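Local atomic coordinates of leucine aminopeptidase (Legionella pneumophila, PDB entry 5GNE), a protein that probably removes amino acids from the N-termini of peptides as a zinc-dependent aminopeptidase of peptidase family M28. Residues 292-297 / 327-332. Numbering follows the deposited sequence.
Sequences EFTAEL and KTTYPS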
loop_
_atom_site.group_PDB
_atom_site.type_symbol
_atom_site.label_atom_id
_atom_site.label_comp_id
_atom_site.label_asym_id
_atom_site.label_seq_id
_atom_site.Cartn_x
_atom_site.Cartn_y
_atom_site.Cartn_z
ATOM N N GLU A 292 4.908 14.263 -9.743
ATOM C CA GLU A 292 4.484 15.537 -10.317
ATOM C C GLU A 292 3.173 15.327 -11.068
ATOM O O GLU A 292 2.284 16.173 -11.011
ATOM C CB GLU A 292 5.549 16.150 -11.249
ATOM C CG GLU A 292 6.989 16.077 -10.759
ATOM C CD GLU A 292 8.040 16.453 -11.826
ATOM O OE1 GLU A 292 7.682 16.601 -13.016
ATOM O OE2 GLU A 292 9.233 16.602 -11.463
ATOM N N PHE A 293 3.054 14.185 -11.741
ATOM C CA PHE A 293 1.831 13.803 -12.445
ATOM C C PHE A 293 0.633 13.775 -11.493
ATOM O O PHE A 293 -0.414 14.355 -11.783
ATOM C CB PHE A 293 2.038 12.441 -13.106
ATOM C CG PHE A 293 0.796 11.855 -13.760
ATOM C CD1 PHE A 293 0.209 12.465 -14.857
ATOM C CD2 PHE A 293 0.262 10.666 -13.304
ATOM C CE1 PHE A 293 -0.894 11.904 -15.475
ATOM C CE2 PHE A 293 -0.852 10.097 -13.920
ATOM C CZ PHE A 293 -1.432 10.717 -14.999
ATOM N N THR A 294 0.795 13.111 -10.349
ATOM C CA THR A 294 -0.276 13.034 -9.351
ATOM C C THR A 294 -0.677 14.438 -8.868
ATOM O O THR A 294 -1.863 14.753 -8.750
ATOM C CB THR A 294 0.145 12.142 -8.157
ATOM O OG1 THR A 294 0.596 10.869 -8.639
ATOM C CG2 THR A 294 -1.023 11.928 -7.195
ATOM N N ALA A 295 0.320 15.276 -8.611
ATOM C CA ALA A 295 0.091 16.678 -8.249
ATOM C C ALA A 295 -0.785 17.394 -9.289
ATOM O O ALA A 295 -1.722 18.094 -8.929
ATOM C CB ALA A 295 1.414 17.413 -8.051
ATOM N N GLU A 296 -0.505 17.220 -10.576
ATOM C CA GLU A 296 -1.313 17.934 -11.557
ATOM C C GLU A 296 -2.709 17.339 -11.713
ATOM O O GLU A 296 -3.636 18.047 -12.088
ATOM C CB GLU A 296 -0.672 17.895 -12.939
ATOM C CG GLU A 296 0.824 17.944 -12.970
ATOM C CD GLU A 296 1.366 17.758 -14.371
ATOM O OE1 GLU A 296 1.170 16.672 -14.966
ATOM O OE2 GLU A 296 1.994 18.700 -14.878
ATOM N N LEU A 297 -2.874 16.064 -11.366
ATOM C CA LEU A 297 -4.202 15.470 -11.386
ATOM C C LEU A 297 -5.016 16.092 -10.259
ATOM O O LEU A 297 -6.185 16.465 -10.442
ATOM C CB LEU A 297 -4.135 13.941 -11.258
ATOM C CG LEU A 297 -3.451 13.077 -12.351
ATOM C CD1 LEU A 297 -3.353 11.644 -11.860
ATOM C CD2 LEU A 297 -4.140 13.104 -13.707
ATOM N N LYS A 327 8.116 2.372 -10.773
ATOM C CA LYS A 327 7.718 3.754 -10.492
ATOM C C LYS A 327 6.496 3.827 -9.598
ATOM O O LYS A 327 5.496 3.165 -9.804
ATOM C CB LYS A 327 7.474 4.516 -11.784
ATOM C CG LYS A 327 8.763 4.762 -12.569
ATOM C CD LYS A 327 8.473 5.431 -13.894
ATOM C CE LYS A 327 9.731 5.809 -14.629
ATOM N NZ LYS A 327 9.391 6.752 -15.720
ATOM N N THR A 328 6.568 4.715 -8.636
ATOM C CA THR A 328 5.716 4.691 -7.481
ATOM C C THR A 328 5.235 6.076 -7.112
ATOM O O THR A 328 5.985 7.028 -7.186
ATOM C CB THR A 328 6.510 4.044 -6.333
ATOM O OG1 THR A 328 6.219 2.638 -6.281
ATOM C CG2 THR A 328 6.234 4.660 -5.017
ATOM N N THR A 329 3.967 6.193 -6.741
ATOM C CA THR A 329 3.469 7.432 -6.145
ATOM C C THR A 329 2.574 7.124 -4.938
ATOM O O THR A 329 1.896 6.093 -4.906
ATOM C CB THR A 329 2.697 8.286 -7.167
ATOM O OG1 THR A 329 2.291 9.507 -6.541
ATOM C CG2 THR A 329 1.452 7.576 -7.651
ATOM N N TYR A 330 2.578 8.007 -3.949
ATOM C CA TYR A 330 1.884 7.755 -2.682
ATOM C C TYR A 330 1.166 9.004 -2.143
ATOM O O TYR A 330 1.765 9.817 -1.447
ATOM C CB TYR A 330 2.894 7.188 -1.656
ATOM C CG TYR A 330 2.392 6.882 -0.244
ATOM C CD1 TYR A 330 1.032 6.825 0.077
ATOM C CD2 TYR A 330 3.300 6.641 0.771
ATOM C CE1 TYR A 330 0.613 6.563 1.381
ATOM C CE2 TYR A 330 2.893 6.372 2.066
ATOM C CZ TYR A 330 1.557 6.340 2.363
ATOM O OH TYR A 330 1.186 6.053 3.655
ATOM N N PRO A 331 -0.121 9.181 -2.493
ATOM C CA PRO A 331 -0.898 10.275 -1.877
ATOM C C PRO A 331 -1.335 9.918 -0.446
ATOM O O PRO A 331 -1.781 8.790 -0.199
ATOM C CB PRO A 331 -2.104 10.416 -2.814
ATOM C CG PRO A 331 -2.308 9.022 -3.360
ATOM C CD PRO A 331 -0.913 8.424 -3.486
ATOM N N SER A 332 -1.230 10.866 0.481
ATOM C CA SER A 332 -1.576 10.599 1.874
ATOM C C SER A 332 -2.524 11.636 2.529
ATOM O O SER A 332 -2.464 12.831 2.252
ATOM C CB SER A 332 -0.285 10.493 2.673
ATOM O OG SER A 332 -0.551 10.122 4.001
#
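In the α/β core of this M28-family peptidase, helix 288-302 packs against the central mixed sheet, and between 292-297 and 327-332 the close meeting is that of T294 with T329. The CB of each threonine is directed toward the other segment and the two side chains cross at a slant; the CA atoms of T294 and T329 are 7.5 Å apart. T329 OG1 donates to T294 OG1 over 3.0 Å. The strand threonine holds its hydroxyl opposite the backbone N (chi1 -177°), which carries OG1 out to the helix and leaves its methyl, CG2, flanking the bond, 3.5 Å from T294 OG1. On the helix, T294 OG1 lies beside its own backbone N (chi1 -53°), a rotation that also brings it to the carbonyl O of L290, one turn earlier, with which it hydrogen-bonds. T294 OG1 is thus gripped twice inside a buried contact, by the helix backbone and by the strand side chain. Two residues beyond T329, P331 CB stays 4.8 Å from T294 CG2. L364 of helix 355-373 touches both T294 and P331, while L281 of the adjacent strand 279-282 packs on T294. On its other edge the strand is held by backbone hydrogen bonds from T329 to V262 and Q264 of strand 259-264, which puts the threonine pair between helix 288-302 and an interior strand of the sheet.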